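Local coordinates for protein putative mannose-6-phosphate isomerase YvyI (Bacillus subtilis, PDB 1QWR) that probably catalyses the zinc-dependent interconversion of D-mannose 6-phosphate and D-fructose 6-phosphate, as a type 1 phosphomannose isomerase of the cupin superfamily, at residues T118-Y122 against Y250-K255; F83-T87 against I315-I319. All blocks are in the same frame, centred on the assembly; numbering follows the deposited sequence.

Interaction 1 (T118-Y122 against Y250-K255). With ZN (zinc ion), chain E.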
# COMPACT_ATOMS: atom_id res chain seq x y z
N THR A 118 5.58 4.78 -7.03
CA THR A 118 5.99 3.40 -7.25
C THR A 118 5.26 2.71 -6.08
O THR A 118 5.12 3.31 -5.01
CB THR A 118 7.50 3.28 -7.12
OG1 THR A 118 8.09 3.73 -8.34
CG2 THR A 118 7.93 1.81 -6.86
N GLU A 119 4.78 1.49 -6.28
CA GLU A 119 4.03 0.80 -5.24
C GLU A 119 4.12 -0.71 -5.40
O GLU A 119 4.76 -1.21 -6.32
CB GLU A 119 2.56 1.22 -5.30
CG GLU A 119 1.96 0.88 -6.67
CD GLU A 119 0.52 1.31 -6.82
OE1 GLU A 119 0.09 2.21 -6.09
OE2 GLU A 119 -0.18 0.73 -7.69
N CYS A 120 3.51 -1.43 -4.48
CA CYS A 120 3.51 -2.88 -4.57
C CYS A 120 2.26 -3.43 -3.88
O CYS A 120 1.62 -2.76 -3.04
CB CYS A 120 4.80 -3.46 -3.96
SG CYS A 120 4.91 -3.22 -2.17
N TRP A 121 1.89 -4.64 -4.28
CA TRP A 121 0.69 -5.27 -3.76
C TRP A 121 0.94 -6.63 -3.16
O TRP A 121 1.62 -7.47 -3.76
CB TRP A 121 -0.34 -5.49 -4.88
CG TRP A 121 -0.77 -4.28 -5.59
CD1 TRP A 121 -1.03 -3.06 -5.05
CD2 TRP A 121 -1.04 -4.18 -6.99
NE1 TRP A 121 -1.45 -2.19 -6.03
CE2 TRP A 121 -1.47 -2.86 -7.23
CE3 TRP A 121 -0.97 -5.08 -8.07
CZ2 TRP A 121 -1.82 -2.40 -8.51
CZ3 TRP A 121 -1.32 -4.63 -9.34
CH2 TRP A 121 -1.74 -3.30 -9.55
N TYR A 122 0.41 -6.84 -1.96
CA TYR A 122 0.46 -8.16 -1.35
C TYR A 122 -1.00 -8.57 -1.37
O TYR A 122 -1.86 -7.88 -0.82
CB TYR A 122 0.94 -8.14 0.10
CG TYR A 122 0.74 -9.48 0.75
CD1 TYR A 122 1.56 -10.56 0.40
CD2 TYR A 122 -0.32 -9.71 1.65
CE1 TYR A 122 1.34 -11.83 0.92
CE2 TYR A 122 -0.55 -10.99 2.18
CZ TYR A 122 0.28 -12.05 1.81
OH TYR A 122 0.03 -13.34 2.26
N TYR A 250 12.66 2.49 -3.20
CA TYR A 250 11.71 3.25 -2.42
C TYR A 250 11.24 2.60 -1.14
O TYR A 250 10.78 3.29 -0.23
CB TYR A 250 10.48 3.58 -3.28
CG TYR A 250 10.83 4.37 -4.52
CD1 TYR A 250 11.02 5.75 -4.47
CD2 TYR A 250 11.07 3.71 -5.72
CE1 TYR A 250 11.45 6.46 -5.61
CE2 TYR A 250 11.49 4.40 -6.85
CZ TYR A 250 11.68 5.77 -6.79
OH TYR A 250 12.14 6.42 -7.92
N PHE A 251 11.35 1.27 -1.06
CA PHE A 251 10.92 0.53 0.13
C PHE A 251 11.30 -0.93 0.04
O PHE A 251 11.65 -1.43 -1.03
CB PHE A 251 9.38 0.63 0.30
CG PHE A 251 8.59 0.35 -0.97
CD1 PHE A 251 8.48 -0.95 -1.48
CD2 PHE A 251 7.97 1.41 -1.66
CE1 PHE A 251 7.76 -1.20 -2.68
CE2 PHE A 251 7.24 1.18 -2.85
CZ PHE A 251 7.13 -0.12 -3.37
N SER A 252 11.24 -1.60 1.19
CA SER A 252 11.51 -3.04 1.32
C SER A 252 10.25 -3.52 2.04
O SER A 252 9.78 -2.87 3.00
CB SER A 252 12.74 -3.30 2.21
OG SER A 252 13.95 -2.84 1.57
N VAL A 253 9.69 -4.64 1.58
CA VAL A 253 8.47 -5.16 2.16
C VAL A 253 8.64 -6.62 2.53
O VAL A 253 9.26 -7.36 1.77
CB VAL A 253 7.30 -5.01 1.17
CG1 VAL A 253 5.96 -5.45 1.84
CG2 VAL A 253 7.21 -3.53 0.72
N TYR A 254 8.06 -7.01 3.67
CA TYR A 254 8.21 -8.36 4.20
C TYR A 254 6.92 -8.89 4.82
O TYR A 254 6.02 -8.13 5.16
CB TYR A 254 9.21 -8.37 5.34
CG TYR A 254 10.49 -7.65 5.09
CD1 TYR A 254 11.68 -8.35 4.89
CD2 TYR A 254 10.53 -6.25 5.07
CE1 TYR A 254 12.86 -7.69 4.68
CE2 TYR A 254 11.72 -5.58 4.86
CZ TYR A 254 12.89 -6.31 4.66
OH TYR A 254 14.11 -5.67 4.50
N LYS A 255 6.87 -10.21 4.99
CA LYS A 255 5.73 -10.81 5.66
C LYS A 255 6.29 -11.55 6.88
O LYS A 255 7.30 -12.26 6.77
CB LYS A 255 4.98 -11.81 4.77
CG LYS A 255 3.84 -12.52 5.52
CD LYS A 255 2.81 -13.19 4.60
CE LYS A 255 3.31 -14.49 4.02
NZ LYS A 255 2.17 -15.22 3.34
ZN ZN E . -2.29 1.90 -8.35
O HOH W 1 -2.27 3.20 -6.10

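Interaction 2 (F83-T87 against I315-I319)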
# COMPACT_ATOMS: atom_id res chain seq x y z
N PHE A 83 7.13 12.31 5.20
CA PHE A 83 7.21 10.88 5.56
C PHE A 83 7.13 10.27 4.14
O PHE A 83 6.27 10.63 3.34
CB PHE A 83 5.99 10.51 6.39
CG PHE A 83 5.93 9.05 6.76
CD1 PHE A 83 6.67 8.55 7.84
CD2 PHE A 83 5.12 8.17 6.03
CE1 PHE A 83 6.59 7.20 8.20
CE2 PHE A 83 5.04 6.82 6.37
CZ PHE A 83 5.78 6.33 7.46
N PRO A 84 8.02 9.31 3.83
CA PRO A 84 8.06 8.73 2.48
C PRO A 84 7.06 7.75 1.92
O PRO A 84 6.95 7.64 0.69
CB PRO A 84 9.48 8.17 2.42
CG PRO A 84 9.67 7.63 3.79
CD PRO A 84 9.07 8.74 4.69
N LEU A 85 6.37 7.04 2.79
CA LEU A 85 5.47 6.01 2.32
C LEU A 85 4.00 6.19 2.68
O LEU A 85 3.63 7.09 3.44
CB LEU A 85 5.98 4.66 2.85
CG LEU A 85 7.42 4.26 2.45
CD1 LEU A 85 7.82 2.97 3.17
CD2 LEU A 85 7.50 4.05 0.94
N LEU A 86 3.18 5.30 2.13
CA LEU A 86 1.75 5.29 2.39
C LEU A 86 1.31 3.84 2.28
O LEU A 86 1.61 3.17 1.30
CB LEU A 86 1.03 6.16 1.37
CG LEU A 86 -0.49 6.03 1.22
CD1 LEU A 86 -1.18 6.40 2.54
CD2 LEU A 86 -0.93 6.99 0.08
N THR A 87 0.62 3.35 3.32
CA THR A 87 0.17 1.96 3.32
C THR A 87 -1.35 1.94 3.40
O THR A 87 -1.94 2.59 4.26
CB THR A 87 0.72 1.21 4.54
OG1 THR A 87 2.16 1.29 4.55
CG2 THR A 87 0.30 -0.25 4.51
N ILE A 315 2.41 -7.56 7.70
CA ILE A 315 3.13 -7.15 6.49
C ILE A 315 3.86 -5.93 7.05
O ILE A 315 3.25 -5.04 7.69
CB ILE A 315 2.20 -6.70 5.35
CG1 ILE A 315 1.43 -7.91 4.80
CG2 ILE A 315 3.05 -6.06 4.24
CD1 ILE A 315 2.36 -9.04 4.29
N VAL A 316 5.17 -5.91 6.85
CA VAL A 316 6.01 -4.85 7.39
C VAL A 316 6.86 -4.23 6.29
O VAL A 316 7.27 -4.92 5.33
CB VAL A 316 6.94 -5.44 8.50
CG1 VAL A 316 7.84 -4.37 9.07
CG2 VAL A 316 6.10 -6.10 9.59
N SER A 317 7.12 -2.93 6.41
CA SER A 317 7.94 -2.23 5.43
C SER A 317 8.84 -1.17 6.09
O SER A 317 8.65 -0.79 7.25
CB SER A 317 7.06 -1.56 4.37
OG SER A 317 6.26 -0.49 4.91
N HIS A 318 9.86 -0.76 5.35
CA HIS A 318 10.76 0.28 5.83
C HIS A 318 11.43 0.87 4.60
O HIS A 318 11.29 0.32 3.50
CB HIS A 318 11.78 -0.27 6.85
CG HIS A 318 12.76 -1.26 6.28
ND1 HIS A 318 13.83 -0.88 5.50
CD2 HIS A 318 12.86 -2.60 6.42
CE1 HIS A 318 14.55 -1.94 5.19
NE2 HIS A 318 13.99 -3.00 5.74
N ILE A 319 12.14 1.98 4.76
CA ILE A 319 12.77 2.56 3.59
C ILE A 319 14.12 1.94 3.28
O ILE A 319 14.71 1.33 4.20
CB ILE A 319 12.90 4.10 3.72
CG1 ILE A 319 13.50 4.48 5.07
CG2 ILE A 319 11.53 4.72 3.57
CD1 ILE A 319 13.39 5.96 5.37
OXT ILE A 319 14.54 2.07 2.12
O HOH W 2 3.51 -1.10 4.39

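Interaction 1 (T118-Y122 against Y250-K255)
Phe251 pushes its ring in against the backbone of the zinc-bearing strand. Its CE2 and CZ corner meets Thr118 and Glu119, with Thr118 O lying in the ring plane 3.7 Å from Phe251 CE2. CG sits between the backbone N and the carbonyl carbon (chi1 47°), which swings the ring toward residues 118-120. Cys120 sends its sulfur to the same ring: SG stands 3.5 Å from Phe251 CE1, an oblique sulfur-aromatic contact, and also meets Val253 CG2 at 3.7 Å. Nearby, Thr118 lays CB and CG2 against the CD2 side of Tyr250, while its hydroxyl is hydrogen-bonded to Ser172 N. At the other end the contact turns polar. Lys255, kinked at chi3, crosses Tyr122 at about a right angle, bringing NZ within 3.0 Å of Tyr122 OH in a hydrogen bond; Lys255 CD also packs against that oxygen. A phenylalanine in place of Tyr122 would probably leave the Lys255 ammonium without this acceptor. On the strand's far side Glu119 binds zinc through OE2 at 2.5 Å, alongside His101 and His176. Alternate side chains thus serve two faces: Glu119 faces the zinc site, while Thr118, Cys120 and Tyr122 join its strand to the C-terminal cupin region, consistent with the two cupin-clan regions of the type 1 phosphomannose isomerases.

Interaction 2 (F83-T87 against I315-I319)
Pro84 and Ile319 meet beside two strands whose sheets pack face to face between the two cupin regions; residues 85-87 and 315-318 run nearly antiparallel (171°) with the axes of these short segments 9.4 Å apart. The tight part is apolar. Pro84 CG presses on Ile319 CG2 at 3.5 Å, closer than usual for two carbons, and the side chains cross at about a right angle. Leu85 CD1 reaches the same Ile319 CG2, at 4.1 Å. This methyl can serve both because CG2 lies anti to the carbonyl carbon of Ile319, whereas CG1 takes the more confined place between the backbone N and that carbon. Ile272 of strand 271-276 adds to the apolar surroundings of Leu85. Toward Thr87 the strands fit more loosely: Thr87 OG1 and Ser317 OG stay 4.5 Å apart, and a water between them is hydrogen-bonded to both hydroxyls. The chain end is the solvent side, for Ile319 is exposed although its methyl is engaged. His318, whose CB points away from residues 83-87, helps to tether this terminus: its ND1 donates a hydrogen bond of 2.7 Å to Ile319 O, almost in the imidazole plane but approaching from above the carboxylate plane, 45° out of it.

Overall arrangement
Both interactions join the catalytic family region to the C-terminal cupin region, and their centres lie about 8 Å apart. Strands 252-259 and 312-318, which supply one side of each, are antiparallel neighbours: Tyr254 N lies 2.8 Å from Val316 O, a probable hydrogen bond, and Tyr254 OH is hydrogen-bonded to His318 NE2. On the catalytic side, strand 182-189 pairs with both 85-92 and 119-126, linking the partners of the two contacts. Tyr250 O also packs on Leu85 CD2, so the two contacts touch through this pair. Interaction 1 contains the zinc ligand Glu119, whereas in interaction 2 the side chain of Thr87 remains about 13 Å from the metal.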